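Local coordinates for rhodopsin (Rubrobacter xylanophilus, PDB 6KFQ), which binds retinal in a seven-helix membrane bundle and probably pumps protons across the membrane on absorbing light, with unusually high thermostability, at residues L6-V11 with L200-D205; L61-E66 with A125-L130; C87-A92 with S224-G229; D108-L113 with T135-G140. All coordinates share one frame; numbering follows the deposited sequence.

Interaction 1 (L6-V11 with L200-D205); sequences LWIGFV and LFMVLD
With chi1 at 177°, the M202 chain leaves helix 194-218 trans to its amide nitrogen and heads for G9 on helix 2-23. Bends at chi2 (-89°) and chi3 then fold the thioether back toward I8, whose CG2 is likewise trans to its backbone nitrogen and turned to the opposing helix. The two side chains lie at a slant to each other. M202 CG rests on the backbone of G9, 3.8 Å from G9 CA. Its sulfur follows a different course, with M202 SD 3.9 Å from I8 CG2. The terminal methyl, M202 CE, lies 4.1 Å from the same I8 methyl, so a single branch of I8 meets the last two atoms of the methionine. Because G9 has no side chain, the backbones come close: G9 CA and M202 CA are 5.6 Å apart. M202 was modelled in two conformers, so its bends and its contacts with I8 through SD and CE hold for one of them and are doubtful.

Helices 2-23 and 194-218 are the first and the seventh of the bundle and run in the same general direction, so this contact helps to close the ring. M202 also touches W5 and Y49, and a bound lipid lies near it. On the same helix D205, part of the retinal pocket, is hydrogen-bonded through OD1 to Y178 OH and through OD2 to Y49 OH. Between the segments the interaction is wholly apolar. Such dispersion contacts set few directional demands, consistent with a methionine that can adopt more than one shape at this seam.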
loop_
_atom_site.group_PDB
_atom_site.type_symbol
_atom_site.label_atom_id
_atom_site.label_comp_id
_atom_site.label_asym_id
_atom_site.label_seq_id
_atom_site.Cartn_x
_atom_site.Cartn_y
_atom_site.Cartn_z
ATOM N N LEU A 6 9.569 -4.857 -13.655
ATOM C CA LEU A 6 10.122 -3.856 -12.747
ATOM C C LEU A 6 10.247 -2.497 -13.431
ATOM O O LEU A 6 10.046 -1.453 -12.800
ATOM C CB LEU A 6 11.477 -4.327 -12.218
ATOM C CG LEU A 6 11.412 -5.599 -11.356
ATOM C CD1 LEU A 6 12.816 -6.151 -11.108
ATOM C CD2 LEU A 6 10.688 -5.329 -10.029
ATOM N N TRP A 7 10.581 -2.484 -14.719
ATOM C CA TRP A 7 10.678 -1.202 -15.422
ATOM C C TRP A 7 9.303 -0.588 -15.643
ATOM O O TRP A 7 9.132 0.632 -15.524
ATOM C CB TRP A 7 11.404 -1.381 -16.754
ATOM C CG TRP A 7 12.886 -1.351 -16.618
ATOM C CD1 TRP A 7 13.755 -2.372 -16.884
ATOM C CD2 TRP A 7 13.688 -0.243 -16.182
ATOM N NE1 TRP A 7 15.044 -1.968 -16.640
ATOM C CE2 TRP A 7 15.033 -0.669 -16.208
ATOM C CE3 TRP A 7 13.399 1.056 -15.761
ATOM C CZ2 TRP A 7 16.088 0.163 -15.843
ATOM C CZ3 TRP A 7 14.448 1.885 -15.398
ATOM C CH2 TRP A 7 15.781 1.436 -15.444
ATOM N N ILE A 8 8.309 -1.419 -15.965
ATOM C CA ILE A 8 6.941 -0.929 -16.068
ATOM C C ILE A 8 6.477 -0.382 -14.726
ATOM O O ILE A 8 5.852 0.681 -14.656
ATOM C CB ILE A 8 6.009 -2.047 -16.570
ATOM C CG1 ILE A 8 6.273 -2.361 -18.044
ATOM C CG2 ILE A 8 4.536 -1.660 -16.339
ATOM C CD1 ILE A 8 5.589 -3.648 -18.479
ATOM N N GLY A 9 6.766 -1.103 -13.642
ATOM C CA GLY A 9 6.429 -0.591 -12.325
ATOM C C GLY A 9 7.042 0.770 -12.063
ATOM O O GLY A 9 6.371 1.688 -11.579
ATOM N N PHE A 10 8.322 0.926 -12.398
ATOM C CA PHE A 10 8.984 2.215 -12.224
ATOM C C PHE A 10 8.271 3.317 -12.998
ATOM O O PHE A 10 7.905 4.354 -12.433
ATOM C CB PHE A 10 10.441 2.129 -12.676
ATOM C CG PHE A 10 11.114 3.469 -12.750
ATOM C CD1 PHE A 10 11.312 4.218 -11.596
ATOM C CD2 PHE A 10 11.526 3.990 -13.963
ATOM C CE1 PHE A 10 11.928 5.459 -11.657
ATOM C CE2 PHE A 10 12.144 5.232 -14.032
ATOM C CZ PHE A 10 12.339 5.969 -12.880
ATOM N N VAL A 11 8.093 3.125 -14.305
ATOM C CA VAL A 11 7.500 4.176 -15.124
ATOM C C VAL A 11 6.074 4.471 -14.670
ATOM O O VAL A 11 5.667 5.634 -14.570
ATOM C CB VAL A 11 7.576 3.786 -16.614
ATOM C CG1 VAL A 11 6.850 4.812 -17.472
ATOM C CG2 VAL A 11 9.033 3.672 -17.040
ATOM N N LEU A 200 2.657 -9.923 -10.929
ATOM C CA LEU A 200 1.449 -9.796 -10.125
ATOM C C LEU A 200 1.571 -8.652 -9.128
ATOM O O LEU A 200 0.654 -7.832 -8.998
ATOM C CB LEU A 200 1.158 -11.120 -9.415
ATOM C CG LEU A 200 0.713 -12.201 -10.403
ATOM C CD1 LEU A 200 0.606 -13.560 -9.726
ATOM C CD2 LEU A 200 -0.621 -11.812 -11.061
ATOM N N PHE A 201 2.693 -8.590 -8.397
ATOM C CA PHE A 201 2.880 -7.484 -7.461
ATOM C C PHE A 201 2.897 -6.146 -8.193
ATOM O O PHE A 201 2.436 -5.136 -7.648
ATOM C CB PHE A 201 4.182 -7.645 -6.663
ATOM C CG PHE A 201 4.107 -8.622 -5.521
ATOM C CD1 PHE A 201 3.024 -8.628 -4.638
ATOM C CD2 PHE A 201 5.141 -9.520 -5.306
ATOM C CE1 PHE A 201 2.981 -9.519 -3.576
ATOM C CE2 PHE A 201 5.101 -10.425 -4.251
ATOM C CZ PHE A 201 4.016 -10.426 -3.385
ATOM N N MET A 202 3.427 -6.117 -9.422
ATOM C CA MET A 202 3.446 -4.865 -10.171
ATOM C C MET A 202 2.034 -4.394 -10.489
ATOM O O MET A 202 1.724 -3.205 -10.338
ATOM C CB MET A 202 4.272 -5.022 -11.454
ATOM C CG MET A 202 4.285 -3.770 -12.342
ATOM S SD MET A 202 2.919 -3.757 -13.526
ATOM C CE MET A 202 3.354 -5.133 -14.580
ATOM N N VAL A 203 1.159 -5.305 -10.927
ATOM C CA VAL A 203 -0.215 -4.915 -11.227
ATOM C C VAL A 203 -0.912 -4.448 -9.958
ATOM O O VAL A 203 -1.551 -3.387 -9.932
ATOM C CB VAL A 203 -0.986 -6.071 -11.889
ATOM C CG1 VAL A 203 -2.447 -5.688 -12.084
ATOM C CG2 VAL A 203 -0.354 -6.452 -13.222
ATOM N N LEU A 204 -0.783 -5.230 -8.876
ATOM C CA LEU A 204 -1.361 -4.829 -7.601
ATOM C C LEU A 204 -0.832 -3.472 -7.154
ATOM O O LEU A 204 -1.605 -2.597 -6.744
ATOM C CB LEU A 204 -1.062 -5.897 -6.534
ATOM C CG LEU A 204 -1.778 -7.227 -6.767
ATOM C CD1 LEU A 204 -1.276 -8.292 -5.764
ATOM C CD2 LEU A 204 -3.276 -7.022 -6.610
ATOM N N ASP A 205 0.492 -3.290 -7.186
ATOM C CA ASP A 205 1.066 -2.022 -6.735
ATOM C C ASP A 205 0.501 -0.839 -7.515
ATOM O O ASP A 205 0.159 0.193 -6.931
ATOM C CB ASP A 205 2.586 -2.038 -6.883
ATOM C CG ASP A 205 3.278 -2.866 -5.821
ATOM O OD1 ASP A 205 2.623 -3.264 -4.826
ATOM O OD2 ASP A 205 4.494 -3.109 -5.991
#

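Interaction 2 (L61-E66 with A125-L130); sequences LPDGRE and AGRAIL. With MPG ([(Z)-octadec-9-enyl] (2R)-2,3-bis(oxidanyl)propanoate), chain B.
The tip of the beta hairpin formed by strands 59-60 and 66-67 meets the start of helix 124-153 through two arginines, R65 and R127. Residues L61 to G64 form a type I turn, and G64, with positive phi, continues it as a G1 beta bulge: G64 N bonds to L61 O and L61 N to R65 O. D63 adds an Asx turn, its OD1 accepting R65 N at 3.1 Å from above the carboxylate plane.

The other oxygen holds the arginine head. R65 bends at chi3 (-69°), bringing NE to 2.9 Å from D63 OD2 in a salt bridge that meets the oxygen on its syn side; a weak bond from R65 NH2 to the same oxygen supplements it. R65 NH2 also bonds to G119 O, so the guanidinium is held in its orientation from two directions. Over one of its faces sits R127 NH1, 3.5 Å from R65 NH2 and offset toward the rim, with the two guanidinium planes turned 70° apart. This approach of two donors is no bond. D63 OD2, 4.4 Å from R127 NH1 and near the plane of that guanidinium, probably eases the repulsion.

Beyond R127 the helix faces lipid: G126 CA lies 3.3 Å from O2 of the bound monoacyl lipid, and I129 CG2 packs against its C4 at 3.7 Å. A short hairpin of this kind, between the second and third transmembrane helices, is a familiar feature of bacteriorhodopsin-like proteins, and its tip here is built as the classic type I turn plus G1 bulge.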
loop_
_atom_site.group_PDB
_atom_site.type_symbol
_atom_site.label_atom_id
_atom_site.label_comp_id
_atom_site.label_asym_id
_atom_site.label_seq_id
_atom_site.Cartn_x
_atom_site.Cartn_y
_atom_site.Cartn_z
ATOM N N LEU A 61 19.396 -15.751 -1.504
ATOM C CA LEU A 61 19.413 -16.235 -0.136
ATOM C C LEU A 61 20.289 -17.474 -0.033
ATOM O O LEU A 61 20.686 -18.056 -1.044
ATOM C CB LEU A 61 17.985 -16.519 0.319
ATOM C CG LEU A 61 17.068 -15.301 0.461
ATOM C CD1 LEU A 61 15.694 -15.718 0.971
ATOM C CD2 LEU A 61 17.685 -14.265 1.389
ATOM N N PRO A 62 20.637 -17.893 1.188
ATOM C CA PRO A 62 21.446 -19.117 1.329
ATOM C C PRO A 62 20.802 -20.364 0.735
ATOM O O PRO A 62 21.526 -21.319 0.430
ATOM C CB PRO A 62 21.623 -19.246 2.847
ATOM C CG PRO A 62 21.544 -17.842 3.342
ATOM C CD PRO A 62 20.538 -17.153 2.460
ATOM N N ASP A 63 19.479 -20.402 0.562
ATOM C CA ASP A 63 18.855 -21.538 -0.108
ATOM C C ASP A 63 18.781 -21.371 -1.626
ATOM O O ASP A 63 18.235 -22.245 -2.307
ATOM C CB ASP A 63 17.452 -21.789 0.461
ATOM C CG ASP A 63 16.545 -20.574 0.359
ATOM O OD1 ASP A 63 16.899 -19.599 -0.339
ATOM O OD2 ASP A 63 15.470 -20.588 0.995
ATOM N N GLY A 64 19.312 -20.281 -2.172
ATOM C CA GLY A 64 19.309 -20.074 -3.604
ATOM C C GLY A 64 18.123 -19.302 -4.148
ATOM O O GLY A 64 18.112 -18.971 -5.341
ATOM N N ARG A 65 17.122 -19.008 -3.327
ATOM C CA ARG A 65 16.014 -18.185 -3.793
ATOM C C ARG A 65 16.477 -16.750 -4.010
ATOM O O ARG A 65 17.196 -16.182 -3.185
ATOM C CB ARG A 65 14.859 -18.206 -2.790
ATOM C CG ARG A 65 14.156 -19.544 -2.663
ATOM C CD ARG A 65 12.929 -19.438 -1.762
ATOM N NE ARG A 65 13.283 -19.206 -0.363
ATOM C CZ ARG A 65 12.937 -18.132 0.343
ATOM N NH1 ARG A 65 12.210 -17.168 -0.207
ATOM N NH2 ARG A 65 13.314 -18.030 1.613
ATOM N N GLU A 66 16.068 -16.161 -5.130
ATOM C CA GLU A 66 16.253 -14.729 -5.310
ATOM C C GLU A 66 15.139 -14.001 -4.575
ATOM O O GLU A 66 13.953 -14.259 -4.809
ATOM C CB GLU A 66 16.264 -14.345 -6.789
ATOM C CG GLU A 66 16.683 -12.895 -7.017
ATOM C CD GLU A 66 16.696 -12.489 -8.478
ATOM O OE1 GLU A 66 16.417 -13.344 -9.344
ATOM O OE2 GLU A 66 16.984 -11.306 -8.759
ATOM N N ALA A 125 10.007 -23.940 8.500
ATOM C CA ALA A 125 9.055 -23.860 9.600
ATOM C C ALA A 125 8.985 -22.447 10.163
ATOM O O ALA A 125 7.908 -21.975 10.548
ATOM C CB ALA A 125 9.431 -24.865 10.691
ATOM N N GLY A 126 10.121 -21.756 10.228
ATOM C CA GLY A 126 10.097 -20.376 10.664
ATOM C C GLY A 126 9.383 -19.480 9.675
ATOM O O GLY A 126 8.717 -18.521 10.068
ATOM N N ARG A 127 9.491 -19.791 8.382
ATOM C CA ARG A 127 8.795 -19.000 7.372
ATOM C C ARG A 127 7.284 -19.112 7.532
ATOM O O ARG A 127 6.560 -18.114 7.411
ATOM C CB ARG A 127 9.232 -19.449 5.977
ATOM C CG ARG A 127 8.910 -18.468 4.866
ATOM C CD ARG A 127 9.708 -18.818 3.620
ATOM N NE ARG A 127 9.206 -20.045 3.016
ATOM C CZ ARG A 127 9.955 -20.925 2.366
ATOM N NH1 ARG A 127 11.262 -20.732 2.243
ATOM N NH2 ARG A 127 9.393 -22.010 1.850
ATOM N N ALA A 128 6.800 -20.317 7.837
ATOM C CA ALA A 128 5.365 -20.546 7.961
ATOM C C ALA A 128 4.793 -19.809 9.161
ATOM O O ALA A 128 3.774 -19.116 9.049
ATOM C CB ALA A 128 5.084 -22.047 8.059
ATOM N N ILE A 129 5.437 -19.940 10.324
ATOM C CA ILE A 129 4.925 -19.272 11.519
ATOM C C ILE A 129 4.943 -17.757 11.332
ATOM O O ILE A 129 4.026 -17.053 11.771
ATOM C CB ILE A 129 5.711 -19.708 12.774
ATOM C CG1 ILE A 129 5.057 -19.145 14.034
ATOM C CG2 ILE A 129 7.158 -19.263 12.711
ATOM C CD1 ILE A 129 3.716 -19.771 14.352
ATOM N N LEU A 130 5.975 -17.234 10.667
ATOM C CA LEU A 130 6.043 -15.792 10.442
ATOM C C LEU A 130 4.992 -15.322 9.445
ATOM O O LEU A 130 4.480 -14.201 9.566
ATOM C CB LEU A 130 7.436 -15.402 9.960
ATOM C CG LEU A 130 8.517 -15.578 11.018
ATOM C CD1 LEU A 130 9.911 -15.398 10.418
ATOM C CD2 LEU A 130 8.272 -14.605 12.142
HETATM C C2 MPG B . 10.078 -17.703 14.728
HETATM C C3 MPG B . 9.202 -16.678 15.419
HETATM C C4 MPG B . 7.822 -17.190 15.760
HETATM C C5 MPG B . 7.716 -17.904 17.088
HETATM C C6 MPG B . 7.539 -16.987 18.280
HETATM C C7 MPG B . 6.174 -16.310 18.348
HETATM C C8 MPG B . 5.960 -15.456 19.562
HETATM C C9 MPG B . 4.557 -14.941 19.683
HETATM C C10 MPG B . 4.157 -13.693 19.775
HETATM C C11 MPG B . 2.718 -13.279 19.844
HETATM C C12 MPG B . 2.364 -12.445 21.042
HETATM C C13 MPG B . 2.565 -10.947 20.866
HETATM C C14 MPG B . 2.066 -10.125 22.032
HETATM C C15 MPG B . 2.056 -8.629 21.803
HETATM C C16 MPG B . 1.493 -7.841 22.966
HETATM C C17 MPG B . 1.424 -6.346 22.797
HETATM C C18 MPG B . 0.892 -5.622 24.013
HETATM O O1 MPG B . 12.023 -18.103 13.355
HETATM C C1 MPG B . 11.338 -17.111 14.156
HETATM C CXD MPG B . 13.829 -18.865 12.012
HETATM O O2 MPG B . 13.035 -20.039 12.045
HETATM C C21 MPG B . 15.212 -19.114 12.591
HETATM O O3 MPG B . 15.859 -20.143 11.858
HETATM O O4 MPG B . 13.577 -16.600 12.725
HETATM C CX3 MPG B . 13.138 -17.720 12.738
#

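Interaction 3 (C87-A92 with S224-G229); sequences CLLALA and SDIGSG
L89 and I226 are the nearest residues by backbone, their CA atoms 7.7 Å apart, where the short helix 220-228 lies beside the end of helix 70-90, whose helical geometry stops at L91. I226 spans most of this distance: its CB points to the other helix, CG1 lies anti to the carbonyl carbon and chi2 is extended at 172°, so that CD1 forms the leading tip. I226 CD1 touches L89 CD2 at 3.8 Å, and the same methyl lies 4.1 Å from L89 CA. L89 starts out in the other direction, but its CD2 branch returns to the interface, and the two side chains cross at about a right angle. L88 contributes backbone, its O 4.2 Å from I226 CD1.

In the bacteriorhodopsin fold this is the side, cytoplasmic in the family, where the third transmembrane helix ends and the chain leaves the seventh; helix 220-228 lies beyond that seventh helix, near the end of the modelled chain. Carbonyls at the end of helix 70-90 are taken up by R156, which donates from NE to L89 O and more weakly from NH2 to L88 O while packing on I226. Y33 and V160 also touch I226, extending the apolar patch to helices 32-53 and 158-184. Next to it, D225 OD2 is hydrogen-bonded to T157 OG1, and L89 packs on L167.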
loop_
_atom_site.group_PDB
_atom_site.type_symbol
_atom_site.label_atom_id
_atom_site.label_comp_id
_atom_site.label_asym_id
_atom_site.label_seq_id
_atom_site.Cartn_x
_atom_site.Cartn_y
_atom_site.Cartn_z
ATOM N N CYS A 87 -7.596 7.240 6.835
ATOM C CA CYS A 87 -7.954 7.850 8.116
ATOM C C CYS A 87 -8.355 9.312 7.947
ATOM O O CYS A 87 -9.319 9.774 8.568
ATOM C CB CYS A 87 -6.789 7.739 9.097
ATOM S SG CYS A 87 -6.466 6.064 9.710
ATOM N N LEU A 88 -7.605 10.067 7.138
ATOM C CA LEU A 88 -7.895 11.489 6.982
ATOM C C LEU A 88 -9.199 11.722 6.224
ATOM O O LEU A 88 -9.871 12.731 6.457
ATOM C CB LEU A 88 -6.725 12.179 6.283
ATOM C CG LEU A 88 -5.395 12.050 7.022
ATOM C CD1 LEU A 88 -4.258 12.641 6.200
ATOM C CD2 LEU A 88 -5.476 12.723 8.381
ATOM N N LEU A 89 -9.569 10.815 5.316
ATOM C CA LEU A 89 -10.898 10.870 4.711
ATOM C C LEU A 89 -11.992 10.639 5.746
ATOM O O LEU A 89 -12.959 11.407 5.821
ATOM C CB LEU A 89 -11.028 9.830 3.603
ATOM C CG LEU A 89 -10.328 10.074 2.270
ATOM C CD1 LEU A 89 -10.622 8.898 1.346
ATOM C CD2 LEU A 89 -10.780 11.388 1.635
ATOM N N ALA A 90 -11.856 9.575 6.551
ATOM C CA ALA A 90 -12.947 9.089 7.400
ATOM C C ALA A 90 -13.120 9.906 8.677
ATOM O O ALA A 90 -14.251 10.101 9.138
ATOM C CB ALA A 90 -12.714 7.618 7.770
ATOM N N LEU A 91 -12.029 10.379 9.273
ATOM C CA LEU A 91 -12.083 10.994 10.592
ATOM C C LEU A 91 -12.180 12.512 10.490
ATOM O O LEU A 91 -11.339 13.160 9.855
ATOM C CB LEU A 91 -10.857 10.590 11.418
ATOM C CG LEU A 91 -10.630 9.085 11.596
ATOM C CD1 LEU A 91 -9.186 8.803 12.026
ATOM C CD2 LEU A 91 -11.605 8.478 12.596
ATOM N N ALA A 92 -13.206 13.076 11.138
ATOM C CA ALA A 92 -13.446 14.512 11.060
ATOM C C ALA A 92 -12.396 15.310 11.823
ATOM O O ALA A 92 -12.132 16.469 11.481
ATOM C CB ALA A 92 -14.845 14.836 11.583
ATOM N N SER A 224 -12.826 19.173 -1.226
ATOM C CA SER A 224 -13.274 20.506 -0.836
ATOM C C SER A 224 -14.203 20.444 0.368
ATOM O O SER A 224 -14.169 21.332 1.226
ATOM C CB SER A 224 -13.958 21.206 -2.013
ATOM O OG SER A 224 -15.154 20.546 -2.382
ATOM N N ASP A 225 -15.035 19.399 0.454
ATOM C CA ASP A 225 -15.848 19.180 1.647
ATOM C C ASP A 225 -14.975 19.138 2.895
ATOM O O ASP A 225 -15.282 19.772 3.911
ATOM C CB ASP A 225 -16.646 17.879 1.515
ATOM C CG ASP A 225 -17.914 18.039 0.697
ATOM O OD1 ASP A 225 -18.246 19.180 0.317
ATOM O OD2 ASP A 225 -18.585 17.015 0.442
ATOM N N ILE A 226 -13.874 18.388 2.827
ATOM C CA ILE A 226 -12.970 18.265 3.967
ATOM C C ILE A 226 -12.195 19.558 4.179
ATOM O O ILE A 226 -12.015 20.009 5.316
ATOM C CB ILE A 226 -12.027 17.062 3.762
ATOM C CG1 ILE A 226 -12.830 15.764 3.739
ATOM C CG2 ILE A 226 -10.958 17.008 4.854
ATOM C CD1 ILE A 226 -12.015 14.551 3.361
ATOM N N GLY A 227 -11.729 20.176 3.091
ATOM C CA GLY A 227 -10.967 21.407 3.224
ATOM C C GLY A 227 -11.779 22.543 3.814
ATOM O O GLY A 227 -11.262 23.349 4.593
ATOM N N SER A 228 -13.065 22.617 3.460
ATOM C CA SER A 228 -13.910 23.711 3.930
ATOM C C SER A 228 -14.102 23.677 5.440
ATOM O O SER A 228 -14.220 24.733 6.070
ATOM C CB SER A 228 -15.267 23.667 3.227
ATOM N N GLY A 229 -14.134 22.490 6.035
ATOM C CA GLY A 229 -14.328 22.363 7.470
ATOM C C GLY A 229 -13.187 22.931 8.289
ATOM O O GLY A 229 -12.025 22.597 8.064
#

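Interaction 4 (D108-L113 with T135-G140); sequences DVVMIL and TAAFIG. With RET (retinal), chain R.
Apolar packing brings M111 and A137 together where helices 98-120 and 124-153 run antiparallel, their local axes 8.0 Å apart at 153°. The A137 methyl packs against helix 98-120: A137 CB lies 3.8 Å from both M111 N and M111 CB, and V110 CG1 borders it at 4.0 Å.

A Met-aromatic contact comes next. M111 and F138 lie side by side and point the same way, with M111 SD 3.4 Å from F138 CD2. The sulfur approaches the ring obliquely, 55° off its normal.

Contacts with retinal make up the third kind. M111 is extended through chi2 and bends only at chi3 (75°), which swings CE to 3.7 Å from retinal C19; that polyene methyl also stands over one face of F138. F138 CB packs on the ring methyl C18 at 3.6 Å, and T135 OG1 adjoins retinal C4. M111, T135 and F138 thus form part of the retinal pocket wall.

W175 and I176 of helix 158-184 pack on F138, whereas D108, hydrogen-bonded through OD1 to T79 OG1, ties helix 98-120 to helix 70-90.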
loop_
_atom_site.group_PDB
_atom_site.type_symbol
_atom_site.label_atom_id
_atom_site.label_comp_id
_atom_site.label_asym_id
_atom_site.label_seq_id
_atom_site.Cartn_x
_atom_site.Cartn_y
_atom_site.Cartn_z
ATOM N N ASP A 108 -0.006 -2.458 10.864
ATOM C CA ASP A 108 0.415 -2.541 9.472
ATOM C C ASP A 108 1.926 -2.710 9.349
ATOM O O ASP A 108 2.405 -3.481 8.507
ATOM C CB ASP A 108 -0.050 -1.293 8.737
ATOM C CG ASP A 108 0.373 -1.292 7.296
ATOM O OD1 ASP A 108 1.485 -0.800 7.005
ATOM O OD2 ASP A 108 -0.396 -1.823 6.468
ATOM N N VAL A 109 2.696 -2.000 10.181
ATOM C CA VAL A 109 4.150 -2.119 10.119
ATOM C C VAL A 109 4.588 -3.507 10.574
ATOM O O VAL A 109 5.500 -4.109 9.993
ATOM C CB VAL A 109 4.813 -0.999 10.944
ATOM C CG1 VAL A 109 6.306 -1.237 11.079
ATOM C CG2 VAL A 109 4.559 0.350 10.288
ATOM N N VAL A 110 3.928 -4.050 11.600
ATOM C CA VAL A 110 4.212 -5.414 12.038
ATOM C C VAL A 110 3.928 -6.403 10.914
ATOM O O VAL A 110 4.706 -7.335 10.665
ATOM C CB VAL A 110 3.394 -5.736 13.301
ATOM C CG1 VAL A 110 3.370 -7.233 13.543
ATOM C CG2 VAL A 110 3.985 -5.001 14.506
ATOM N N MET A 111 2.802 -6.222 10.224
ATOM C CA MET A 111 2.472 -7.065 9.078
ATOM C C MET A 111 3.599 -7.074 8.049
ATOM O O MET A 111 4.064 -8.140 7.623
ATOM C CB MET A 111 1.165 -6.569 8.449
ATOM C CG MET A 111 0.761 -7.307 7.198
ATOM S SD MET A 111 -0.654 -6.548 6.348
ATOM C CE MET A 111 0.088 -5.103 5.567
ATOM N N ILE A 112 4.058 -5.888 7.643
ATOM C CA ILE A 112 5.055 -5.814 6.577
ATOM C C ILE A 112 6.379 -6.383 7.052
ATOM O O ILE A 112 7.013 -7.192 6.362
ATOM C CB ILE A 112 5.229 -4.367 6.085
ATOM C CG1 ILE A 112 3.924 -3.823 5.503
ATOM C CG2 ILE A 112 6.384 -4.305 5.062
ATOM C CD1 ILE A 112 3.450 -4.598 4.293
ATOM N N LEU A 113 6.835 -5.946 8.227
ATOM C CA LEU A 113 8.150 -6.356 8.702
ATOM C C LEU A 113 8.200 -7.848 9.021
ATOM O O LEU A 113 9.244 -8.487 8.840
ATOM C CB LEU A 113 8.549 -5.515 9.918
ATOM C CG LEU A 113 8.834 -4.052 9.561
ATOM C CD1 LEU A 113 9.228 -3.241 10.770
ATOM C CD2 LEU A 113 9.906 -3.967 8.475
ATOM N N THR A 135 -0.128 -12.476 8.698
ATOM C CA THR A 135 -1.543 -12.501 8.346
ATOM C C THR A 135 -2.430 -12.118 9.531
ATOM O O THR A 135 -3.452 -11.442 9.352
ATOM C CB THR A 135 -1.906 -13.885 7.813
ATOM O OG1 THR A 135 -1.098 -14.161 6.666
ATOM C CG2 THR A 135 -3.370 -13.959 7.419
ATOM N N ALA A 136 -2.039 -12.499 10.747
ATOM C CA ALA A 136 -2.782 -12.075 11.933
ATOM C C ALA A 136 -2.822 -10.556 12.038
ATOM O O ALA A 136 -3.878 -9.969 12.294
ATOM C CB ALA A 136 -2.157 -12.680 13.193
ATOM N N ALA A 137 -1.668 -9.902 11.865
ATOM C CA ALA A 137 -1.636 -8.441 11.886
ATOM C C ALA A 137 -2.475 -7.862 10.758
ATOM O O ALA A 137 -3.179 -6.866 10.944
ATOM C CB ALA A 137 -0.197 -7.934 11.779
ATOM N N PHE A 138 -2.412 -8.483 9.582
ATOM C CA PHE A 138 -3.240 -8.055 8.456
ATOM C C PHE A 138 -4.717 -8.095 8.822
ATOM O O PHE A 138 -5.461 -7.149 8.551
ATOM C CB PHE A 138 -2.946 -8.956 7.255
ATOM C CG PHE A 138 -3.697 -8.585 5.997
ATOM C CD1 PHE A 138 -4.161 -9.569 5.152
ATOM C CD2 PHE A 138 -3.942 -7.255 5.672
ATOM C CE1 PHE A 138 -4.842 -9.242 3.980
ATOM C CE2 PHE A 138 -4.621 -6.925 4.508
ATOM C CZ PHE A 138 -5.076 -7.911 3.670
ATOM N N ILE A 139 -5.155 -9.170 9.473
ATOM C CA ILE A 139 -6.552 -9.244 9.876
ATOM C C ILE A 139 -6.877 -8.126 10.858
ATOM O O ILE A 139 -7.956 -7.527 10.800
ATOM C CB ILE A 139 -6.854 -10.637 10.440
ATOM C CG1 ILE A 139 -6.609 -11.679 9.350
ATOM C CG2 ILE A 139 -8.285 -10.702 10.998
ATOM C CD1 ILE A 139 -6.623 -13.089 9.870
ATOM N N GLY A 140 -5.930 -7.793 11.741
ATOM C CA GLY A 140 -6.104 -6.620 12.589
ATOM C C GLY A 140 -6.340 -5.348 11.788
ATOM O O GLY A 140 -7.240 -4.568 12.099
HETATM C C1 RET R . 2.731 -10.173 3.004
HETATM C C2 RET R . 3.241 -11.575 3.365
HETATM C C3 RET R . 2.845 -12.063 4.743
HETATM C C4 RET R . 1.342 -12.022 4.930
HETATM C C5 RET R . 0.686 -10.777 4.376
HETATM C C6 RET R . 1.329 -9.898 3.586
HETATM C C7 RET R . 0.621 -8.726 3.091
HETATM C C8 RET R . 1.071 -7.644 2.400
HETATM C C9 RET R . 0.338 -6.498 1.912
HETATM C C10 RET R . 0.962 -5.641 1.082
HETATM C C11 RET R . 0.432 -4.448 0.489
HETATM C C12 RET R . 1.193 -3.683 -0.287
HETATM C C13 RET R . 0.814 -2.450 -0.937
HETATM C C14 RET R . 1.765 -1.746 -1.596
HETATM C C15 RET R . 1.616 -0.490 -2.274
HETATM C C16 RET R . 3.751 -9.159 3.541
HETATM C C17 RET R . 2.745 -10.127 1.464
HETATM C C18 RET R . -0.682 -10.543 4.956
HETATM C C19 RET R . -1.094 -6.327 2.330
HETATM C C20 RET R . -0.613 -1.994 -0.816
#

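Interactions 1 and 4 lie between helices of the seven-helix bundle, interaction 2 joins the hairpin between its second and third helices to the start of the fifth, and interaction 3 joins the third helix to the short helix following the seventh. Along the chain interaction 1 encloses interactions 2 and 4. It lies across the chain's centre from interaction 4, with centres about 22 Å apart. Interactions 2 and 4 share helix 124-153, their centres about 18 Å apart. Interactions 2 and 3 are most distant, about 43 Å between centres. Only interaction 4 touches retinal; interaction 1 joins the first and last transmembrane helices, and interactions 2 and 3 lie toward opposite ends of the bundle.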